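Local coordinates for cellulase (Rhodothermus marinus, PDB 3B7M), which hydrolyses internal beta-1,4-glucosidic bonds of cellulose as a thermostable endoglucanase of glycosyl hydrolase family 12, at residues Glu4-Trp9 with Ala31-Val36; Arg71-Ser76 with Arg185-Leu190; Val78-Thr83 with Ala209-Thr214. All coordinates share one frame; numbering follows the deposited sequence.

Contact 1: residues Glu4-Trp9 with Ala31-Val36; sequences ELCGQW and AQCIEV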
# COMPACT_ATOMS: atom_id res chain seq x y z
N GLU A 4 15.03 15.95 0.99
CA GLU A 4 14.22 15.68 2.17
C GLU A 4 12.92 16.46 2.09
O GLU A 4 12.93 17.67 1.92
CB GLU A 4 14.96 15.99 3.46
CG GLU A 4 14.20 15.51 4.70
CD GLU A 4 14.95 15.70 6.00
OE1 GLU A 4 15.32 16.85 6.36
OE2 GLU A 4 15.17 14.69 6.70
N LEU A 5 11.80 15.74 2.20
CA LEU A 5 10.46 16.30 2.09
C LEU A 5 9.83 16.31 3.46
O LEU A 5 9.64 15.24 4.04
CB LEU A 5 9.57 15.44 1.16
CG LEU A 5 10.02 15.11 -0.27
CD1 LEU A 5 8.94 14.30 -0.96
CD2 LEU A 5 10.32 16.38 -1.06
N CYS A 6 9.47 17.48 3.96
CA CYS A 6 8.95 17.60 5.32
C CYS A 6 7.53 18.18 5.35
O CYS A 6 6.92 18.29 6.42
CB CYS A 6 9.89 18.45 6.20
SG CYS A 6 11.52 17.68 6.56
N GLY A 7 7.03 18.57 4.18
CA GLY A 7 5.69 19.09 4.06
C GLY A 7 4.66 17.98 4.08
O GLY A 7 4.87 16.91 3.49
N GLN A 8 3.55 18.25 4.76
CA GLN A 8 2.46 17.30 4.95
C GLN A 8 2.02 16.61 3.66
O GLN A 8 1.75 15.41 3.66
CB GLN A 8 1.27 18.01 5.63
CG GLN A 8 -0.02 17.20 5.68
CD GLN A 8 -1.18 17.94 6.34
OE1 GLN A 8 -1.25 19.18 6.32
NE2 GLN A 8 -2.11 17.18 6.93
N TRP A 9 1.98 17.37 2.56
CA TRP A 9 1.46 16.87 1.29
C TRP A 9 2.51 16.90 0.16
O TRP A 9 2.16 16.89 -1.03
CB TRP A 9 0.18 17.65 0.88
CG TRP A 9 -0.97 17.59 1.89
CD1 TRP A 9 -1.51 16.47 2.44
CD2 TRP A 9 -1.72 18.70 2.44
NE1 TRP A 9 -2.54 16.79 3.29
CE2 TRP A 9 -2.69 18.15 3.31
CE3 TRP A 9 -1.67 20.09 2.27
CZ2 TRP A 9 -3.60 18.96 4.04
CZ3 TRP A 9 -2.59 20.90 3.00
CH2 TRP A 9 -3.54 20.32 3.87
N ALA A 31 4.51 16.06 12.81
CA ALA A 31 5.56 16.29 11.82
C ALA A 31 6.14 15.00 11.24
O ALA A 31 6.22 13.98 11.93
CB ALA A 31 6.68 17.11 12.44
N GLN A 32 6.55 15.05 9.97
CA GLN A 32 7.20 13.91 9.31
C GLN A 32 8.06 14.36 8.15
O GLN A 32 7.63 15.21 7.38
CB GLN A 32 6.14 12.93 8.80
CG GLN A 32 6.66 11.73 8.02
CD GLN A 32 5.53 10.91 7.44
OE1 GLN A 32 4.77 10.30 8.19
NE2 GLN A 32 5.38 10.93 6.12
N CYS A 33 9.26 13.77 8.03
CA CYS A 33 10.11 13.96 6.86
C CYS A 33 10.54 12.62 6.26
O CYS A 33 10.78 11.66 6.98
CB CYS A 33 11.38 14.75 7.20
SG CYS A 33 11.13 16.34 8.02
N ILE A 34 10.63 12.56 4.94
CA ILE A 34 11.23 11.41 4.27
C ILE A 34 12.37 11.91 3.37
O ILE A 34 12.27 12.98 2.79
CB ILE A 34 10.22 10.58 3.47
CG1 ILE A 34 9.50 11.46 2.43
CG2 ILE A 34 9.21 9.94 4.40
CD1 ILE A 34 8.59 10.68 1.48
N GLU A 35 13.44 11.14 3.31
CA GLU A 35 14.54 11.44 2.41
C GLU A 35 14.40 10.53 1.19
O GLU A 35 14.37 9.30 1.33
CB GLU A 35 15.86 11.20 3.11
CG GLU A 35 17.04 11.51 2.23
CD GLU A 35 18.33 11.17 2.90
OE1 GLU A 35 18.71 11.88 3.85
OE2 GLU A 35 18.95 10.19 2.47
N VAL A 36 14.31 11.15 0.02
CA VAL A 36 13.97 10.45 -1.20
C VAL A 36 15.14 10.45 -2.18
O VAL A 36 15.71 11.51 -2.47
CB VAL A 36 12.74 11.11 -1.91
CG1 VAL A 36 12.26 10.26 -3.08
CG2 VAL A 36 11.58 11.32 -0.93
O HOH W 1 7.15 18.08 9.19
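Cys-6 and Cys-33 turn their sulfurs the same way: in both, SG stands beside the backbone N, opposite the carbonyl carbon (chi1 -68° and -54°), and the two side chains meet in a disulfide. The bond from Cys-6 SG to Cys-33 SG, 2.0 Å long, has a chi3 of 112° and fastens the residue just after strand 2-5 to strand 32-37. Behind it the backbones pair antiparallel. Leu-5 N donates to Ile-34 O at 2.9 Å, close to straight, and Ile-34 N returns a bond to Leu-5 O at 3.0 Å. Past the cystine the chains begin to part, and a water takes over, donating to Cys-6 O at 2.8 Å and accepting from Gln-32 N.

This is the outer edge of the six-stranded sheet of the family 12 beta-jelly roll, where strand 2-5 comes last, and the sheet's two faces differ sharply. On one, Glu-4 runs its extended chain alongside the disulfide, CG lying 3.8 Å from Cys-33 CB, and its OE2 is hydrogen-bonded to Thr-46 of strand 43-48. The carboxylate of Glu-35 stands on the same face, its OE1 5.3 Å from Glu-4 OE2, like charges that do not touch. On the other face Leu-5, Ile-34 and Val-36 pack together: Leu-5 sets CD1 obliquely against Val-36 CG2 at 4.0 Å, while Leu-5 CB lies 4.2 Å from Ile-34 CG1. Val-21 of strand 19-22 covers both Ile-34 and Val-36, and from strand 11-14 Val-14 touches Val-36 and Arg-12 touches Leu-5. Further along, the Gln-32 amide is held at both ends, its NE2 by Asn-23 and its OE1 by His-50.

Contact 2: residues Arg71-Ser76 with Arg185-Leu190; sequences RVQELS and RPEWYL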
# COMPACT_ATOMS: atom_id res chain seq x y z
N ARG A 71 -9.34 -2.62 -17.03
CA ARG A 71 -10.27 -3.40 -16.23
C ARG A 71 -9.58 -4.64 -15.66
O ARG A 71 -8.67 -5.19 -16.29
CB ARG A 71 -11.49 -3.80 -17.07
CG ARG A 71 -12.42 -2.66 -17.38
CD ARG A 71 -13.68 -3.14 -18.07
NE ARG A 71 -14.79 -2.22 -17.84
CZ ARG A 71 -15.34 -1.45 -18.77
NH1 ARG A 71 -14.90 -1.50 -20.02
NH2 ARG A 71 -16.33 -0.64 -18.46
N VAL A 72 -10.02 -5.06 -14.48
CA VAL A 72 -9.44 -6.23 -13.82
C VAL A 72 -9.48 -7.44 -14.76
O VAL A 72 -8.48 -8.15 -14.90
CB VAL A 72 -10.13 -6.53 -12.47
CG1 VAL A 72 -9.72 -7.89 -11.93
CG2 VAL A 72 -9.82 -5.43 -11.47
N GLN A 73 -10.60 -7.63 -15.44
CA GLN A 73 -10.76 -8.71 -16.41
C GLN A 73 -9.81 -8.64 -17.61
O GLN A 73 -9.65 -9.61 -18.33
CB GLN A 73 -12.21 -8.80 -16.89
CG GLN A 73 -12.67 -7.63 -17.76
CD GLN A 73 -14.18 -7.60 -17.96
OE1 GLN A 73 -14.68 -6.88 -18.83
NE2 GLN A 73 -14.91 -8.37 -17.16
N GLU A 74 -9.18 -7.48 -17.83
CA GLU A 74 -8.27 -7.31 -18.96
C GLU A 74 -6.81 -7.60 -18.60
O GLU A 74 -5.96 -7.65 -19.49
CB GLU A 74 -8.34 -5.90 -19.50
CG GLU A 74 -9.60 -5.54 -20.26
CD GLU A 74 -9.48 -4.15 -20.86
OE1 GLU A 74 -9.41 -3.17 -20.08
OE2 GLU A 74 -9.43 -4.05 -22.11
N LEU A 75 -6.52 -7.76 -17.32
CA LEU A 75 -5.15 -7.96 -16.85
C LEU A 75 -4.68 -9.39 -17.09
O LEU A 75 -5.44 -10.33 -16.89
CB LEU A 75 -5.02 -7.65 -15.36
CG LEU A 75 -5.39 -6.27 -14.85
CD1 LEU A 75 -5.55 -6.34 -13.35
CD2 LEU A 75 -4.34 -5.26 -15.26
N SER A 76 -3.42 -9.55 -17.48
CA SER A 76 -2.85 -10.88 -17.61
C SER A 76 -1.77 -11.13 -16.57
O SER A 76 -1.66 -12.24 -16.05
CB SER A 76 -2.32 -11.13 -19.04
OG SER A 76 -1.33 -10.18 -19.39
N ARG A 185 -15.27 -6.51 -8.45
CA ARG A 185 -15.91 -6.86 -9.70
C ARG A 185 -14.88 -6.86 -10.82
O ARG A 185 -14.01 -5.98 -10.86
CB ARG A 185 -17.04 -5.87 -10.01
CG ARG A 185 -18.38 -6.21 -9.35
CD ARG A 185 -19.36 -6.71 -10.41
NE ARG A 185 -20.33 -7.66 -9.90
CZ ARG A 185 -20.21 -8.99 -9.99
NH1 ARG A 185 -19.14 -9.51 -10.59
NH2 ARG A 185 -21.15 -9.79 -9.49
N PRO A 186 -14.96 -7.85 -11.74
CA PRO A 186 -14.06 -8.00 -12.89
C PRO A 186 -14.06 -6.79 -13.83
O PRO A 186 -13.05 -6.53 -14.48
CB PRO A 186 -14.62 -9.21 -13.63
CG PRO A 186 -15.43 -9.92 -12.64
CD PRO A 186 -15.98 -8.91 -11.72
N GLU A 187 -15.18 -6.07 -13.88
CA GLU A 187 -15.33 -4.87 -14.71
C GLU A 187 -14.73 -3.61 -14.09
O GLU A 187 -14.64 -2.58 -14.76
CB GLU A 187 -16.81 -4.58 -15.01
CG GLU A 187 -17.58 -5.75 -15.58
CD GLU A 187 -18.24 -6.58 -14.50
OE1 GLU A 187 -18.44 -6.06 -13.37
OE2 GLU A 187 -18.58 -7.76 -14.79
N TRP A 188 -14.36 -3.67 -12.82
CA TRP A 188 -13.73 -2.51 -12.19
C TRP A 188 -12.35 -2.26 -12.75
O TRP A 188 -11.68 -3.19 -13.20
CB TRP A 188 -13.68 -2.66 -10.66
CG TRP A 188 -15.04 -2.61 -10.02
CD1 TRP A 188 -16.25 -2.37 -10.64
CD2 TRP A 188 -15.34 -2.80 -8.63
NE1 TRP A 188 -17.26 -2.41 -9.73
CE2 TRP A 188 -16.74 -2.67 -8.49
CE3 TRP A 188 -14.56 -3.08 -7.50
CZ2 TRP A 188 -17.38 -2.80 -7.25
CZ3 TRP A 188 -15.19 -3.21 -6.28
CH2 TRP A 188 -16.60 -3.07 -6.16
N TYR A 189 -11.93 -1.00 -12.75
CA TYR A 189 -10.62 -0.62 -13.23
C TYR A 189 -9.61 -0.66 -12.09
O TYR A 189 -9.93 -0.26 -10.97
CB TYR A 189 -10.66 0.81 -13.80
CG TYR A 189 -11.50 0.96 -15.04
CD1 TYR A 189 -12.89 1.07 -14.96
CD2 TYR A 189 -10.92 0.97 -16.29
CE1 TYR A 189 -13.68 1.21 -16.09
CE2 TYR A 189 -11.69 1.11 -17.44
CZ TYR A 189 -13.07 1.22 -17.33
OH TYR A 189 -13.85 1.35 -18.46
N LEU A 190 -8.40 -1.14 -12.39
CA LEU A 190 -7.26 -1.02 -11.52
C LEU A 190 -6.61 0.35 -11.73
O LEU A 190 -6.10 0.63 -12.81
CB LEU A 190 -6.25 -2.13 -11.85
CG LEU A 190 -4.87 -2.15 -11.18
CD1 LEU A 190 -4.97 -2.05 -9.69
CD2 LEU A 190 -4.14 -3.42 -11.56
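Tyr-189 lays one ring face against the side chain of Arg-71, whose CG sits 3.9 Å from the ring centroid, 15° off the normal, in a CH-pi contact. Further out the roles reverse: the Tyr-189 hydroxyl lies over the centre of the guanidinium, 3.1 Å above its plane, and the two planes are inclined by 38°. From there OH is badly placed for the guanidinium N-H groups, which point along their own plane. The edge is used instead: Arg-71 NE donates to Glu-187 O at 3.1 Å, in both the guanidinium and carbonyl planes, on a carbonyl lone pair. The extended chain from CG to NE lets one arginine cover the ring and still reach that carbonyl.

Beside it, two backbone bonds tie a 3-10 turn to a type I beta turn. Val-72 N meets Trp-188 O at 2.8 Å, and Gln-73 N meets Pro-186 O at 2.9 Å. Glu-74 folds back so that OE1 accepts from Arg-71 N at 3.1 Å, closing the start of the 3-10 turn. Gln-73 crosses the proline ring at about a right angle, with NE2 3.6 Å from Pro-186 CB. On the buried side Leu-75 CD1 packs on Leu-190 CD2 at 3.7 Å.

The loop between strands 61-65 and 78-85 is thus joined to the start of strand 189-199. Val-72 and Leu-190 both rest on Phe-100 of strand 91-101, the neighbour of strand 189-199 in the nine-stranded sheet, while Pro-69 and Pro-104 from loops also touch Tyr-189.

Contact 3: residues Val78-Thr83 with Ala209-Thr214; sequences VRTSWT and ADFSVT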
# COMPACT_ATOMS: atom_id res chain seq x y z
N VAL A 78 0.35 -9.11 -13.16
CA VAL A 78 0.70 -8.00 -12.27
C VAL A 78 1.77 -8.48 -11.29
O VAL A 78 1.52 -9.37 -10.47
CB VAL A 78 -0.52 -7.43 -11.49
CG1 VAL A 78 -0.11 -6.18 -10.70
CG2 VAL A 78 -1.68 -7.09 -12.43
N ARG A 79 2.96 -7.90 -11.39
CA ARG A 79 4.10 -8.29 -10.56
C ARG A 79 4.68 -7.10 -9.83
O ARG A 79 4.58 -5.97 -10.31
CB ARG A 79 5.19 -8.92 -11.42
CG ARG A 79 4.77 -10.17 -12.16
CD ARG A 79 4.98 -11.41 -11.33
NE ARG A 79 4.22 -12.52 -11.90
CZ ARG A 79 4.30 -13.78 -11.48
NH1 ARG A 79 5.10 -14.11 -10.48
NH2 ARG A 79 3.56 -14.71 -12.08
N THR A 80 5.31 -7.36 -8.69
CA THR A 80 5.97 -6.32 -7.92
C THR A 80 7.12 -6.86 -7.07
O THR A 80 7.08 -7.99 -6.57
CB THR A 80 4.95 -5.57 -7.03
OG1 THR A 80 5.54 -4.38 -6.52
CG2 THR A 80 4.45 -6.46 -5.88
N SER A 81 8.16 -6.04 -6.91
CA SER A 81 9.23 -6.30 -5.95
C SER A 81 9.40 -5.12 -4.99
O SER A 81 9.10 -3.98 -5.34
CB SER A 81 10.55 -6.61 -6.67
OG SER A 81 10.35 -7.60 -7.66
N TRP A 82 9.88 -5.41 -3.78
CA TRP A 82 10.06 -4.39 -2.77
C TRP A 82 10.94 -4.92 -1.64
O TRP A 82 10.87 -6.09 -1.28
CB TRP A 82 8.70 -3.93 -2.23
CG TRP A 82 8.75 -2.73 -1.36
CD1 TRP A 82 9.46 -1.59 -1.59
CD2 TRP A 82 8.04 -2.53 -0.13
NE1 TRP A 82 9.24 -0.69 -0.57
CE2 TRP A 82 8.38 -1.24 0.34
CE3 TRP A 82 7.14 -3.31 0.62
CZ2 TRP A 82 7.86 -0.71 1.53
CZ3 TRP A 82 6.62 -2.79 1.80
CH2 TRP A 82 6.99 -1.50 2.25
N THR A 83 11.76 -4.04 -1.08
CA THR A 83 12.49 -4.39 0.13
C THR A 83 12.28 -3.30 1.17
O THR A 83 12.50 -2.13 0.89
CB THR A 83 14.00 -4.59 -0.12
OG1 THR A 83 14.17 -5.51 -1.20
CG2 THR A 83 14.70 -5.15 1.13
N ALA A 209 12.87 0.44 -0.33
CA ALA A 209 13.87 0.32 -1.41
C ALA A 209 13.47 -0.65 -2.48
O ALA A 209 12.65 -1.55 -2.25
CB ALA A 209 15.25 -0.07 -0.84
N ASP A 210 14.07 -0.47 -3.66
CA ASP A 210 14.02 -1.43 -4.76
C ASP A 210 12.60 -1.70 -5.25
O ASP A 210 12.28 -2.82 -5.59
CB ASP A 210 14.65 -2.79 -4.35
CG ASP A 210 16.11 -2.69 -3.97
OD1 ASP A 210 16.83 -1.79 -4.46
OD2 ASP A 210 16.55 -3.52 -3.15
N PHE A 211 11.76 -0.67 -5.28
CA PHE A 211 10.38 -0.87 -5.69
C PHE A 211 10.28 -1.01 -7.20
O PHE A 211 10.93 -0.27 -7.96
CB PHE A 211 9.53 0.28 -5.21
CG PHE A 211 8.09 0.20 -5.61
CD1 PHE A 211 7.21 -0.68 -4.98
CD2 PHE A 211 7.58 1.07 -6.59
CE1 PHE A 211 5.85 -0.73 -5.33
CE2 PHE A 211 6.23 1.04 -6.96
CZ PHE A 211 5.36 0.15 -6.31
N SER A 212 9.44 -1.95 -7.62
CA SER A 212 9.17 -2.21 -9.02
C SER A 212 7.74 -2.73 -9.18
O SER A 212 7.28 -3.53 -8.36
CB SER A 212 10.16 -3.27 -9.49
OG SER A 212 9.95 -3.57 -10.84
N VAL A 213 7.02 -2.26 -10.20
CA VAL A 213 5.70 -2.83 -10.55
C VAL A 213 5.55 -3.02 -12.05
O VAL A 213 5.84 -2.13 -12.84
CB VAL A 213 4.49 -1.99 -10.04
CG1 VAL A 213 3.18 -2.78 -10.19
CG2 VAL A 213 4.64 -1.65 -8.61
N THR A 214 5.07 -4.20 -12.44
CA THR A 214 4.82 -4.52 -13.84
C THR A 214 3.34 -4.81 -14.00
O THR A 214 2.79 -5.64 -13.29
CB THR A 214 5.64 -5.75 -14.27
OG1 THR A 214 7.02 -5.41 -14.26
CG2 THR A 214 5.25 -6.18 -15.69
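Val-78-Thr-83 and Ala-209-Thr-214 run antiparallel (176° between axes 4.6 Å apart), paired from Arg-79 with Thr-214 to Thr-83 with Ala-209 and interrupted by a beta bulge, where Asp-210 adopts a left-handed backbone conformation. Thr-80 and Val-213 lie side by side on the face toward the other sheet. With OG1 opposite its own backbone N (chi1 -167°), Thr-80 donates to Ser-212 O at 2.7 Å. The same carbonyl accepts Ser-81 N at 3.0 Å, so two donors grip one oxygen. Trp-82 brings CD1 to the edge of the Phe-211 ring and 4.1 Å from its CB, near Ala-209 O at 3.3 Å; its NE1 bonds to Ser-208. Beyond the pair, Phe-211 meets Tyr-19 edge-to-face and Trp-82 meets Phe-197. At the bulge Thr-83 and Asp-210 point the same way, Thr-83 OG1 3.7 Å from Asp-210 OD2. A valine in place of Thr-80 would probably leave Ser-212 O with one donor fewer and the Tyr-96 hydroxyl without this partner. Buried between the sheets, the threonine hydroxyl thus has its polarity met by a backbone carbonyl of its own sheet and by Tyr-96 of strand 91-101, one polar link between the two sheets.

Contacts 1 and 3 both belong to the six-stranded sheet, their centres 22 Å apart: contact 1 joins its first two strands at one edge, and contact 3 joins strands 207-215 and 78-85 further across, with strand 43-48 between. Contact 2 lies 34 Å from contact 1, centre to centre, on the opposite side of the chain's centre, at the start of strand 189-199 of the nine-stranded sheet. Along the chain contact 1 closes first; contacts 2 and 3 then interlace, 71-76 leading into 78-83 and 185-190 preceding 209-214, their centres 20 Å apart. This interleaving is consistent with a jelly-roll sandwich, in which the chain passes back and forth between two sheets, the larger lining the substrate cleft in family 12 enzymes.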